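Local coordinates for protein telomerase reverse transcriptase (Candida tropicalis MYA-3404, PDB 6ZD1) that probably extends chromosome ends by copying a template within the telomerase RNA into telomeric DNA repeats, acting as an RNA-directed DNA polymerase, at residues Y643-M646 and K647-H650; D378-L381 and K382-V386; T629-A632 and T633-Q637; W208-K211 and Y212-N216; S478-V481 and S482-K486. One frame throughout, in Å; residues are numbered along the deposited sequence.

Contact 1. Residues Y643-M646 and K647-H650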
loop_
_atom_site.group_PDB
_atom_site.type_symbol
_atom_site.label_atom_id
_atom_site.label_comp_id
_atom_site.label_asym_id
_atom_site.label_seq_id
_atom_site.Cartn_x
_atom_site.Cartn_y
_atom_site.Cartn_z
ATOM N N TYR A 643 13.886 -1.160 27.259
ATOM C CA TYR A 643 12.468 -1.494 27.330
ATOM C C TYR A 643 11.624 -0.460 26.598
ATOM O O TYR A 643 10.667 -0.813 25.903
ATOM C CB TYR A 643 12.026 -1.619 28.790
ATOM C CG TYR A 643 12.689 -2.758 29.535
ATOM C CD1 TYR A 643 12.496 -4.077 29.139
ATOM C CD2 TYR A 643 13.503 -2.518 30.636
ATOM C CE1 TYR A 643 13.099 -5.126 29.814
ATOM C CE2 TYR A 643 14.109 -3.561 31.319
ATOM C CZ TYR A 643 13.901 -4.861 30.902
ATOM O OH TYR A 643 14.498 -5.902 31.575
ATOM N N ARG A 644 11.994 0.819 26.701
ATOM C CA ARG A 644 11.314 1.842 25.914
ATOM C C ARG A 644 11.540 1.614 24.426
ATOM O O ARG A 644 10.634 1.825 23.610
ATOM C CB ARG A 644 11.801 3.229 26.331
ATOM C CG ARG A 644 11.300 4.363 25.461
ATOM C CD ARG A 644 11.781 5.711 25.979
ATOM N NE ARG A 644 11.348 5.962 27.352
ATOM C CZ ARG A 644 10.148 6.429 27.683
ATOM N NH1 ARG A 644 9.252 6.690 26.739
ATOM N NH2 ARG A 644 9.840 6.632 28.958
ATOM N N PHE A 645 12.733 1.139 24.062
ATOM C CA PHE A 645 13.026 0.868 22.661
ATOM C C PHE A 645 12.216 -0.308 22.138
ATOM O O PHE A 645 11.844 -0.326 20.957
ATOM C CB PHE A 645 14.520 0.601 22.488
ATOM C CG PHE A 645 14.921 0.266 21.081
ATOM C CD1 PHE A 645 14.738 1.183 20.058
ATOM C CD2 PHE A 645 15.502 -0.957 20.784
ATOM C CE1 PHE A 645 15.118 0.879 18.760
ATOM C CE2 PHE A 645 15.883 -1.265 19.489
ATOM C CZ PHE A 645 15.690 -0.346 18.475
HETATM N N MSE A 646 11.909 -1.280 22.991
HETATM C CA MSE A 646 11.180 -2.461 22.547
HETATM C C MSE A 646 9.715 -2.145 22.316
HETATM O O MSE A 646 9.105 -2.644 21.368
HETATM C CB MSE A 646 11.319 -3.587 23.556
HETATM C CG MSE A 646 12.685 -4.241 23.526
HETATM SE SE MSE A 646 12.853 -5.655 24.848
HETATM C CE MSE A 646 14.142 -4.804 26.027
ATOM N N LYS A 647 9.155 -1.294 23.175
ATOM C CA LYS A 647 7.809 -0.796 22.924
ATOM C C LYS A 647 7.754 -0.080 21.584
ATOM O O LYS A 647 6.797 -0.251 20.820
ATOM C CB LYS A 647 7.368 0.127 24.060
ATOM C CG LYS A 647 7.084 -0.613 25.357
ATOM C CD LYS A 647 7.255 0.284 26.570
ATOM C CE LYS A 647 7.144 -0.521 27.852
ATOM N NZ LYS A 647 7.609 0.249 29.035
ATOM N N PHE A 648 8.790 0.703 21.270
ATOM C CA PHE A 648 8.878 1.325 19.952
ATOM C C PHE A 648 8.920 0.270 18.855
ATOM O O PHE A 648 8.193 0.366 17.859
ATOM C CB PHE A 648 10.107 2.236 19.883
ATOM C CG PHE A 648 10.424 2.735 18.497
ATOM C CD1 PHE A 648 9.750 3.825 17.966
ATOM C CD2 PHE A 648 11.412 2.127 17.736
ATOM C CE1 PHE A 648 10.049 4.295 16.696
ATOM C CE2 PHE A 648 11.717 2.589 16.463
ATOM C CZ PHE A 648 11.031 3.675 15.944
ATOM N N LEU A 649 9.752 -0.762 19.023
ATOM C CA LEU A 649 9.770 -1.837 18.034
ATOM C C LEU A 649 8.411 -2.520 17.949
ATOM O O LEU A 649 7.901 -2.767 16.850
ATOM C CB LEU A 649 10.858 -2.858 18.368
ATOM C CG LEU A 649 12.312 -2.398 18.246
ATOM C CD1 LEU A 649 13.234 -3.516 18.680
ATOM C CD2 LEU A 649 12.635 -1.959 16.829
ATOM N N HIS A 650 7.790 -2.793 19.100
ATOM C CA HIS A 650 6.496 -3.466 19.095
ATOM C C HIS A 650 5.440 -2.622 18.393
ATOM O O HIS A 650 4.624 -3.152 17.631
ATOM C CB HIS A 650 6.059 -3.799 20.520
ATOM C CG HIS A 650 4.796 -4.602 20.587
ATOM N ND1 HIS A 650 3.544 -4.028 20.530
ATOM C CD2 HIS A 650 4.591 -5.936 20.700
ATOM C CE1 HIS A 650 2.623 -4.972 20.606
ATOM N NE2 HIS A 650 3.232 -6.140 20.710
#

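Contact 2. Residues D378-L381 and K382-V386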
loop_
_atom_site.group_PDB
_atom_site.type_symbol
_atom_site.label_atom_id
_atom_site.label_comp_id
_atom_site.label_asym_id
_atom_site.label_seq_id
_atom_site.Cartn_x
_atom_site.Cartn_y
_atom_site.Cartn_z
ATOM N N ASP A 378 -10.841 -9.432 9.175
ATOM C CA ASP A 378 -12.143 -9.325 9.889
ATOM C C ASP A 378 -12.493 -10.624 10.628
ATOM O O ASP A 378 -13.699 -10.878 10.819
ATOM C CB ASP A 378 -13.265 -8.905 8.934
ATOM C CG ASP A 378 -12.776 -8.072 7.761
ATOM O OD1 ASP A 378 -11.699 -7.458 7.888
ATOM O OD2 ASP A 378 -13.478 -8.045 6.731
ATOM N N GLU A 379 -11.489 -11.411 11.025
ATOM C CA GLU A 379 -11.749 -12.665 11.785
ATOM C C GLU A 379 -11.698 -12.326 13.279
ATOM O O GLU A 379 -12.749 -12.396 13.948
ATOM C CB GLU A 379 -10.716 -13.733 11.424
ATOM C CG GLU A 379 -11.244 -15.151 11.546
ATOM C CD GLU A 379 -11.411 -15.880 10.224
ATOM O OE1 GLU A 379 -11.519 -17.122 10.245
ATOM O OE2 GLU A 379 -11.431 -15.203 9.177
ATOM N N PHE A 380 -10.503 -11.972 13.760
ATOM C CA PHE A 380 -10.249 -11.562 15.139
ATOM C C PHE A 380 -11.163 -10.421 15.532
ATOM O O PHE A 380 -11.955 -10.528 16.474
ATOM C CB PHE A 380 -8.769 -11.194 15.301
ATOM C CG PHE A 380 -7.860 -12.290 14.841
ATOM C CD1 PHE A 380 -7.587 -12.447 13.489
ATOM C CD2 PHE A 380 -7.334 -13.200 15.738
ATOM C CE1 PHE A 380 -6.788 -13.475 13.046
ATOM C CE2 PHE A 380 -6.523 -14.235 15.302
ATOM C CZ PHE A 380 -6.251 -14.370 13.948
ATOM N N LEU A 381 -11.072 -9.314 14.812
ATOM C CA LEU A 381 -12.154 -8.349 14.842
ATOM C C LEU A 381 -13.413 -9.001 14.278
ATOM O O LEU A 381 -13.379 -9.636 13.220
ATOM C CB LEU A 381 -11.775 -7.079 14.075
ATOM C CG LEU A 381 -11.457 -7.143 12.581
ATOM C CD1 LEU A 381 -12.644 -6.618 11.795
ATOM C CD2 LEU A 381 -10.202 -6.343 12.281
ATOM N N LYS A 382 -14.514 -8.866 15.014
ATOM C CA LYS A 382 -15.804 -9.554 14.887
ATOM C C LYS A 382 -15.817 -10.977 15.449
ATOM O O LYS A 382 -16.865 -11.596 15.389
ATOM C CB LYS A 382 -16.306 -9.648 13.436
ATOM C CG LYS A 382 -16.301 -8.369 12.621
ATOM C CD LYS A 382 -16.290 -8.743 11.143
ATOM C CE LYS A 382 -17.222 -7.892 10.296
ATOM N NZ LYS A 382 -17.156 -8.302 8.862
ATOM N N LEU A 383 -14.711 -11.528 15.963
ATOM C CA LEU A 383 -14.835 -12.714 16.814
ATOM C C LEU A 383 -13.983 -12.669 18.080
ATOM O O LEU A 383 -14.197 -13.506 18.962
ATOM C CB LEU A 383 -14.503 -14.004 16.036
ATOM C CG LEU A 383 -15.156 -14.353 14.680
ATOM C CD1 LEU A 383 -14.455 -15.552 14.055
ATOM C CD2 LEU A 383 -16.653 -14.618 14.760
ATOM N N LYS A 384 -13.051 -11.725 18.211
ATOM C CA LYS A 384 -12.036 -11.701 19.269
ATOM C C LYS A 384 -11.601 -10.251 19.476
ATOM O O LYS A 384 -12.287 -9.314 19.055
ATOM C CB LYS A 384 -10.848 -12.608 18.919
ATOM C CG LYS A 384 -11.124 -14.109 18.984
ATOM C CD LYS A 384 -9.926 -14.916 18.502
ATOM C CE LYS A 384 -10.218 -16.409 18.516
ATOM N NZ LYS A 384 -9.049 -17.210 18.057
ATOM N N ARG A 385 -10.478 -10.059 20.171
ATOM C CA ARG A 385 -9.980 -8.730 20.495
ATOM C C ARG A 385 -8.610 -8.448 19.865
ATOM O O ARG A 385 -7.895 -9.346 19.409
ATOM C CB ARG A 385 -9.948 -8.513 22.018
ATOM C CG ARG A 385 -11.350 -8.349 22.608
ATOM C CD ARG A 385 -11.341 -7.981 24.087
ATOM N NE ARG A 385 -12.696 -7.799 24.606
ATOM C CZ ARG A 385 -12.981 -7.528 25.877
ATOM N NH1 ARG A 385 -12.004 -7.408 26.765
ATOM N NH2 ARG A 385 -14.242 -7.380 26.261
ATOM N N VAL A 386 -8.293 -7.150 19.846
ATOM C CA VAL A 386 -7.214 -6.420 19.168
ATOM C C VAL A 386 -5.824 -6.681 19.753
ATOM O O VAL A 386 -5.699 -7.324 20.800
ATOM C CB VAL A 386 -7.532 -4.912 19.152
ATOM C CG1 VAL A 386 -7.079 -4.241 20.452
ATOM C CG2 VAL A 386 -6.932 -4.238 17.924
#

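Contact 3. Residues T629-A632 and T633-Q637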
loop_
_atom_site.group_PDB
_atom_site.type_symbol
_atom_site.label_atom_id
_atom_site.label_comp_id
_atom_site.label_asym_id
_atom_site.label_seq_id
_atom_site.Cartn_x
_atom_site.Cartn_y
_atom_site.Cartn_z
ATOM N N THR A 629 22.621 7.092 13.395
ATOM C CA THR A 629 23.319 8.351 13.144
ATOM C C THR A 629 23.418 9.202 14.407
ATOM O O THR A 629 24.462 9.810 14.673
ATOM C CB THR A 629 22.617 9.133 12.030
ATOM O OG1 THR A 629 22.678 8.390 10.807
ATOM C CG2 THR A 629 23.279 10.488 11.821
ATOM N N SER A 630 22.357 9.235 15.213
ATOM C CA SER A 630 22.285 10.152 16.344
ATOM C C SER A 630 22.371 9.452 17.693
ATOM O O SER A 630 22.177 10.105 18.726
ATOM C CB SER A 630 20.996 10.973 16.272
ATOM O OG SER A 630 19.860 10.128 16.304
ATOM N N PHE A 631 22.675 8.153 17.722
ATOM C CA PHE A 631 22.677 7.435 18.992
ATOM C C PHE A 631 23.722 8.004 19.946
ATOM O O PHE A 631 23.431 8.259 21.119
ATOM C CB PHE A 631 22.916 5.942 18.765
ATOM C CG PHE A 631 22.827 5.125 20.020
ATOM C CD1 PHE A 631 21.602 4.660 20.472
ATOM C CD2 PHE A 631 23.966 4.835 20.761
ATOM C CE1 PHE A 631 21.513 3.911 21.634
ATOM C CE2 PHE A 631 23.883 4.088 21.924
ATOM C CZ PHE A 631 22.654 3.623 22.360
ATOM N N ALA A 632 24.949 8.204 19.461
ATOM C CA ALA A 632 26.011 8.688 20.339
ATOM C C ALA A 632 25.696 10.076 20.882
ATOM O O ALA A 632 25.943 10.359 22.063
ATOM C CB ALA A 632 27.346 8.694 19.596
ATOM N N THR A 633 25.129 10.948 20.045
ATOM C CA THR A 633 24.808 12.297 20.501
ATOM C C THR A 633 23.753 12.264 21.595
ATOM O O THR A 633 23.911 12.887 22.652
ATOM C CB THR A 633 24.319 13.151 19.333
ATOM O OG1 THR A 633 25.341 13.234 18.332
ATOM C CG2 THR A 633 23.970 14.553 19.825
ATOM N N ILE A 634 22.668 11.522 21.361
ATOM C CA ILE A 634 21.578 11.474 22.326
ATOM C C ILE A 634 22.009 10.719 23.576
ATOM O O ILE A 634 21.695 11.126 24.701
ATOM C CB ILE A 634 20.332 10.842 21.677
ATOM C CG1 ILE A 634 19.872 11.678 20.480
ATOM C CG2 ILE A 634 19.207 10.687 22.695
ATOM C CD1 ILE A 634 18.710 11.077 19.724
ATOM N N SER A 635 22.760 9.627 23.408
ATOM C CA SER A 635 23.195 8.857 24.567
ATOM C C SER A 635 24.105 9.662 25.483
ATOM O O SER A 635 24.223 9.329 26.668
ATOM C CB SER A 635 23.904 7.579 24.125
ATOM O OG SER A 635 24.224 6.775 25.245
ATOM N N LYS A 636 24.736 10.720 24.969
ATOM C CA LYS A 636 25.555 11.578 25.819
ATOM C C LYS A 636 24.706 12.291 26.867
ATOM O O LYS A 636 25.144 12.475 28.010
ATOM C CB LYS A 636 26.316 12.588 24.952
ATOM C CG LYS A 636 26.734 13.863 25.675
ATOM C CD LYS A 636 27.453 14.841 24.751
ATOM C CE LYS A 636 27.918 16.074 25.520
ATOM N NZ LYS A 636 28.799 16.970 24.715
ATOM N N GLN A 637 23.480 12.673 26.507
ATOM C CA GLN A 637 22.612 13.464 27.368
ATOM C C GLN A 637 21.353 12.726 27.810
ATOM O O GLN A 637 20.523 13.315 28.509
ATOM C CB GLN A 637 22.218 14.766 26.656
ATOM C CG GLN A 637 21.686 14.543 25.243
ATOM C CD GLN A 637 21.274 15.828 24.545
ATOM O OE1 GLN A 637 20.649 16.703 25.144
ATOM N NE2 GLN A 637 21.619 15.943 23.265
HETATM O O HOH W 1 25.787 10.547 17.461
#

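Contact 4. Residues W208-K211 and Y212-N216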
loop_
_atom_site.group_PDB
_atom_site.type_symbol
_atom_site.label_atom_id
_atom_site.label_comp_id
_atom_site.label_asym_id
_atom_site.label_seq_id
_atom_site.Cartn_x
_atom_site.Cartn_y
_atom_site.Cartn_z
ATOM N N TRP A 208 -13.576 12.474 -15.096
ATOM C CA TRP A 208 -12.607 11.490 -15.569
ATOM C C TRP A 208 -13.263 10.135 -15.805
ATOM O O TRP A 208 -12.984 9.469 -16.808
ATOM C CB TRP A 208 -11.453 11.354 -14.574
ATOM C CG TRP A 208 -10.497 10.239 -14.919
ATOM C CD1 TRP A 208 -10.581 8.929 -14.529
ATOM C CD2 TRP A 208 -9.318 10.339 -15.730
ATOM N NE1 TRP A 208 -9.529 8.211 -15.047
ATOM C CE2 TRP A 208 -8.740 9.052 -15.786
ATOM C CE3 TRP A 208 -8.697 11.388 -16.413
ATOM C CZ2 TRP A 208 -7.570 8.791 -16.497
ATOM C CZ3 TRP A 208 -7.535 11.126 -17.121
ATOM C CH2 TRP A 208 -6.983 9.838 -17.156
ATOM N N ILE A 209 -14.145 9.719 -14.894
ATOM C CA ILE A 209 -14.784 8.412 -15.016
ATOM C C ILE A 209 -15.645 8.350 -16.272
ATOM O O ILE A 209 -15.650 7.343 -16.989
ATOM C CB ILE A 209 -15.589 8.093 -13.740
ATOM C CG1 ILE A 209 -14.636 7.842 -12.567
ATOM C CG2 ILE A 209 -16.497 6.893 -13.952
ATOM C CD1 ILE A 209 -15.330 7.484 -11.264
ATOM N N THR A 210 -16.377 9.428 -16.567
ATOM C CA THR A 210 -17.201 9.456 -17.774
ATOM C C THR A 210 -16.351 9.318 -19.033
ATOM O O THR A 210 -16.729 8.608 -19.973
ATOM C CB THR A 210 -18.025 10.745 -17.820
ATOM O OG1 THR A 210 -18.927 10.776 -16.707
ATOM C CG2 THR A 210 -18.826 10.824 -19.111
ATOM N N LYS A 211 -15.198 9.990 -19.071
ATOM C CA LYS A 211 -14.314 9.874 -20.227
ATOM C C LYS A 211 -13.656 8.500 -20.286
ATOM O O LYS A 211 -13.552 7.900 -21.364
ATOM C CB LYS A 211 -13.263 10.982 -20.191
ATOM C CG LYS A 211 -13.860 12.383 -20.199
ATOM C CD LYS A 211 -12.819 13.445 -19.877
ATOM C CE LYS A 211 -13.449 14.831 -19.792
ATOM N NZ LYS A 211 -14.547 14.902 -18.783
ATOM N N TYR A 212 -13.207 7.984 -19.138
ATOM C CA TYR A 212 -12.567 6.674 -19.109
ATOM C C TYR A 212 -13.547 5.558 -19.457
ATOM O O TYR A 212 -13.148 4.547 -20.046
ATOM C CB TYR A 212 -11.943 6.435 -17.730
ATOM C CG TYR A 212 -11.349 5.057 -17.529
ATOM C CD1 TYR A 212 -10.041 4.778 -17.914
ATOM C CD2 TYR A 212 -12.089 4.040 -16.938
ATOM C CE1 TYR A 212 -9.493 3.519 -17.725
ATOM C CE2 TYR A 212 -11.551 2.780 -16.747
ATOM C CZ TYR A 212 -10.254 2.524 -17.140
ATOM O OH TYR A 212 -9.725 1.270 -16.945
ATOM N N ALA A 213 -14.829 5.727 -19.118
ATOM C CA ALA A 213 -15.813 4.679 -19.377
ATOM C C ALA A 213 -16.113 4.533 -20.862
ATOM O O ALA A 213 -16.425 3.428 -21.325
ATOM C CB ALA A 213 -17.104 4.966 -18.610
ATOM N N LYS A 214 -16.026 5.623 -21.623
ATOM C CA LYS A 214 -16.356 5.547 -23.041
ATOM C C LYS A 214 -15.282 4.800 -23.818
ATOM O O LYS A 214 -15.594 4.023 -24.729
ATOM C CB LYS A 214 -16.552 6.953 -23.610
ATOM C CG LYS A 214 -17.824 7.638 -23.144
ATOM C CD LYS A 214 -17.900 9.067 -23.660
ATOM C CE LYS A 214 -19.289 9.658 -23.461
ATOM N NZ LYS A 214 -19.756 9.547 -22.049
ATOM N N GLY A 215 -14.014 5.014 -23.474
ATOM C CA GLY A 215 -12.939 4.379 -24.210
ATOM C C GLY A 215 -12.506 3.017 -23.721
ATOM O O GLY A 215 -11.738 2.342 -24.415
ATOM N N ASN A 216 -12.982 2.579 -22.556
ATOM C CA ASN A 216 -12.537 1.317 -21.977
ATOM C C ASN A 216 -13.655 0.400 -21.506
ATOM O O ASN A 216 -13.414 -0.807 -21.376
ATOM C CB ASN A 216 -11.595 1.572 -20.792
ATOM C CG ASN A 216 -10.378 2.378 -21.185
ATOM O OD1 ASN A 216 -9.354 1.823 -21.586
ATOM N ND2 ASN A 216 -10.483 3.697 -21.077
#

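Contact 5. Residues S478-V481 and S482-K486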
loop_
_atom_site.group_PDB
_atom_site.type_symbol
_atom_site.label_atom_id
_atom_site.label_comp_id
_atom_site.label_asym_id
_atom_site.label_seq_id
_atom_site.Cartn_x
_atom_site.Cartn_y
_atom_site.Cartn_z
ATOM N N SER A 478 5.532 -12.931 -18.068
ATOM C CA SER A 478 6.547 -13.977 -17.975
ATOM C C SER A 478 6.461 -14.918 -19.167
ATOM O O SER A 478 7.485 -15.282 -19.758
ATOM C CB SER A 478 6.398 -14.760 -16.670
ATOM O OG SER A 478 6.589 -13.922 -15.541
ATOM N N THR A 479 5.241 -15.325 -19.528
ATOM C CA THR A 479 5.037 -16.142 -20.717
ATOM C C THR A 479 5.479 -15.407 -21.975
ATOM O O THR A 479 6.105 -15.996 -22.863
ATOM C CB THR A 479 3.565 -16.540 -20.822
ATOM O OG1 THR A 479 3.182 -17.269 -19.649
ATOM C CG2 THR A 479 3.325 -17.404 -22.051
HETATM N N MSE A 480 5.146 -14.124 -22.073
HETATM C CA MSE A 480 5.508 -13.316 -23.228
HETATM C C MSE A 480 7.020 -13.200 -23.379
HETATM O O MSE A 480 7.558 -13.423 -24.462
HETATM C CB MSE A 480 4.891 -11.925 -23.112
HETATM C CG MSE A 480 5.225 -11.004 -24.271
HETATM SE SE MSE A 480 4.657 -9.164 -23.967
HETATM C CE MSE A 480 5.776 -8.749 -22.421
ATOM N N VAL A 481 7.701 -12.860 -22.280
ATOM C CA VAL A 481 9.153 -12.707 -22.323
ATOM C C VAL A 481 9.815 -14.021 -22.718
ATOM O O VAL A 481 10.780 -14.039 -23.494
ATOM C CB VAL A 481 9.676 -12.189 -20.970
ATOM C CG1 VAL A 481 11.181 -12.369 -20.871
ATOM C CG2 VAL A 481 9.308 -10.724 -20.785
ATOM N N SER A 482 9.273 -15.143 -22.236
ATOM C CA SER A 482 9.920 -16.434 -22.445
ATOM C C SER A 482 9.769 -16.925 -23.879
ATOM O O SER A 482 10.677 -17.576 -24.405
ATOM C CB SER A 482 9.346 -17.463 -21.471
ATOM O OG SER A 482 9.873 -18.756 -21.713
ATOM N N LYS A 483 8.645 -16.620 -24.527
ATOM C CA LYS A 483 8.404 -17.094 -25.884
ATOM C C LYS A 483 8.911 -16.126 -26.940
ATOM O O LYS A 483 9.239 -16.547 -28.055
ATOM C CB LYS A 483 6.907 -17.332 -26.114
ATOM C CG LYS A 483 6.265 -18.353 -25.185
ATOM C CD LYS A 483 4.835 -18.672 -25.619
ATOM C CE LYS A 483 3.967 -17.421 -25.664
ATOM N NZ LYS A 483 2.564 -17.719 -26.074
ATOM N N GLU A 484 8.985 -14.839 -26.613
ATOM C CA GLU A 484 9.299 -13.818 -27.601
ATOM C C GLU A 484 10.785 -13.492 -27.687
ATOM O O GLU A 484 11.252 -13.093 -28.757
ATOM C CB GLU A 484 8.493 -12.550 -27.299
ATOM C CG GLU A 484 7.001 -12.665 -27.598
ATOM C CD GLU A 484 6.703 -12.817 -29.081
ATOM O OE1 GLU A 484 7.534 -12.382 -29.908
ATOM O OE2 GLU A 484 5.635 -13.371 -29.421
ATOM N N PHE A 485 11.554 -13.723 -26.628
ATOM C CA PHE A 485 12.954 -13.318 -26.562
ATOM C C PHE A 485 13.876 -14.530 -26.540
ATOM O O PHE A 485 14.867 -14.566 -25.807
ATOM C CB PHE A 485 13.216 -12.442 -25.340
ATOM C CG PHE A 485 12.638 -11.061 -25.445
ATOM C CD1 PHE A 485 13.327 -10.055 -26.101
ATOM C CD2 PHE A 485 11.409 -10.766 -24.880
ATOM C CE1 PHE A 485 12.798 -8.781 -26.197
ATOM C CE2 PHE A 485 10.875 -9.496 -24.970
ATOM C CZ PHE A 485 11.570 -8.501 -25.629
ATOM N N LYS A 486 13.540 -15.541 -27.350
ATOM C CA LYS A 486 14.274 -16.804 -27.335
ATOM C C LYS A 486 15.762 -16.606 -27.593
ATOM O O LYS A 486 16.589 -17.321 -27.014
ATOM C CB LYS A 486 13.687 -17.762 -28.371
ATOM C CG LYS A 486 12.257 -18.187 -28.083
ATOM C CD LYS A 486 11.690 -19.042 -29.210
ATOM C CE LYS A 486 10.261 -19.473 -28.905
ATOM N NZ LYS A 486 9.649 -20.221 -30.035
#

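Contact 1. Residues Y643-M646 and K647-H650
Leu649 lies over one face of the Phe645 ring, one turn further along the alpha-helix 642-664, in an i to i+4 CH-pi contact. Its CG stands 4.1 Å from the ring centroid, 19° off the normal, displaced toward the rim. Phe645 CG is anti to the backbone N (chi1 178°), which swings the ring along the helix toward the next turn. Apolar packing continues between Phe645 and Phe648, where CE1 of the first meets CD2 of the second at 4.0 Å. Such large hydrocarbon groups suit the buried side of the helix: Phe648 stacks on Phe586 of helix 582-596, while Phe645 and Leu649 touch Phe624 of helix 609-637, and Met646, a selenomethionine, packs on Trp697.

The main chain supplies the polar part. The i to i+4 ladder is unbroken, with Lys647 N to Tyr643 O at 3.2 Å and Leu649 N to Phe645 O at 2.9 Å. On the exposed side Arg644 NH2 and Lys647 NZ stay 6.8 Å apart, and Arg644 has a long, weak ion pair with Glu641. The extended chain of Lys647 suits that side, its methylenes passing the backbone before the ammonium group: CG and CD each lie 3.6 Å from Tyr643 O.

Contact 2. Residues D378-L381 and K382-V386
The Phe380 ring meets the aliphatic chain of Lys384 obliquely, its CD2 lying 4.2 Å from Lys384 CD. That is a light touch, and the ring finds further apolar company in Met667 and Val704. Lys384 suits this place because its extended chain offers methylenes to the ring while the ammonium can reach on toward solvent. The other flat groups are carboxylates held by lysines of helix 263-298: Asp378 OD2 forms a salt bridge with Lys270, and Glu379 OE1 one with Lys278, while Glu379 OE2 accepts from the backbone N of Thr376.

The backbone turns tightly about Phe380 O. Leu383 N donates to it at 3.0 Å, approaching from above the carbonyl plane, 61° out of it, so the bond misses the lone pairs. Lys382 takes a positive phi (78°), which helps the chain reverse. With CG beside the backbone N (chi1 -49°) and chi2 nearly extended, its CD lies 3.4 Å from Asp378 O and 3.7 Å from Asp378 CB; the bend at chi3 comes beyond. Its NZ stays 4.3 Å from Asp378 OD2, beyond a salt bridge, so the carboxylate probably also tempers the nearness of Lys382 to Lys270. Leu383 lies alongside Glu379, with CD1 4.1 Å from Glu379 CG.

The turn is a surface loop between strands 368-372 and 389-390 of the reverse transcriptase region, tied by its acidic residues to helix 263-298.

Contact 3. Residues T629-A632 and T633-Q637
Ser635 CB sits over one face of the Phe631 ring, 4.1 Å from CE2, so a small side chain fits beside a large flat one a turn earlier. One residue back, the Ile634 methyl CD1 lies 3.7 Å from Ser630 OG. That hydroxyl is turned back along the helix (chi1 60°) to bond Ala626 O, which lets a polar serine occupy a buried place.

Among the backbone bonds, Ile634 N reaches Ser630 O at 3.0 Å and Ser635 N reaches Phe631 O at 2.7 Å, both almost straight in line with the carbonyl. The link from Lys636 N to Ala632 O is weak. At Thr633 a water replaces the direct bond: it accepts from Thr633 N at 2.7 Å and donates to Thr629 O at 3.2 Å.

This is the C-terminal part of helix 609-637. Ile634 and Ser630 pack on Leu585 of helix 582-596, and the Phe631 ring meets Phe582 of that helix and, edge-to-face, Phe640, just before helix 642-664.

Contact 4. Residues W208-K211 and Y212-N216
Trp208 NE1 approaches Tyr212 CB at 4.0 Å, and this aromatic pair one turn apart makes the closer-packed side of the helix. Both side chains have CG opposite the backbone N (chi1 173° and 175°), which sends them off the same flank of the helix. Trp208 meets Phe243 edge-to-face, Tyr212 packs on Val245, and Ile209 lies on strand 231-237. The Tyr212 hydroxyl bonds both Asp345 and Arg458, so tyrosine suits a site needing a ring for packing and a polar end. Over one face of its ring lies Asn216 CG, 3.7 Å above the plane. Asn216 ND2 donates to Tyr212 O at 3.0 Å, in the amide plane and on a carbonyl lone pair, which fixes the amide's rotation.

Backbone bonds follow the same contrast: Tyr212 N to Trp208 O is short at 2.8 Å, whereas Lys214 N makes only weak bonds to Thr210 O and Lys211 O. On that exposed side Lys214 runs alongside Thr210, its bent chain placing NZ 3.3 Å from Thr210 CG2. Thr210 OG1 and Lys211 NZ turn back to Ser206 O and Asn207 O.

The arrangement is that of an amphipathic helix, 198-216, laid by its aromatic and aliphatic face against the sheet that holds strands 231-237 and 244-249.

Contact 5. Residues S478-V481 and S482-K486
Glu484 N donates to Met480 O at 2.9 Å, and Lys483 N adds a weak bond to the same oxygen, so this carbonyl takes two donors as helix 469-484 draws to its end. The last link of the ladder is Phe485 N to Val481 O at 3.2 Å, where the donor has risen 36° out of the carbonyl plane as Phe485 leaves helical geometry.

The Phe485 ring turns an edge to the preceding turn: Val481 CA lies in its plane, 3.9 Å from CD2, and the valine methyl CG1 is 4.3 Å from the same atom. The edge thus rests mainly on Val481 CA and O, the methyl touching only loosely. Met480, a selenomethionine, crosses Glu484, with the two CG atoms 4.1 Å apart. The bend at chi2 (-67°) turns the carboxylate away from the selenomethionine, and OE2 bonds the hydroxyl of Tyr529. On the outer side Lys483 runs alongside Thr479, its CE 3.7 Å from the methyl CG2, while Thr479 OG1 bonds Ile475 O. Threonine thus gives its methyl to the lysine chain and its hydroxyl to the helix.

Val481 and Phe485 both rest on Leu497 of strand 495-500, and Met480 and Val481 touch Phe504 of strand 503-508. Phe485 also packs on Val517 of helix 511-520 and makes a cation-pi contact with Lys520, so the helix end is wedged between sheet and helix.

Contact 5 is the most buried, contacts 1 and 3 are partly buried, and contacts 2 and 4 lie at the surface. Contacts 1 and 3 sit on successive helices, 642-664 and 609-637, with centres about 17 Å apart, and both turn aromatic rings toward helix 582-596. Contacts 4 and 5 instead rest helices on beta-sheets, with polar groups bonded to partners beyond the apolar packing. Contact 2 alone lacks a regular helix, relying on a backbone turn closed at one carbonyl and on lysine-carboxylate pairs. It shares the reverse transcriptase range with contact 5, though their centres lie about 45 Å apart.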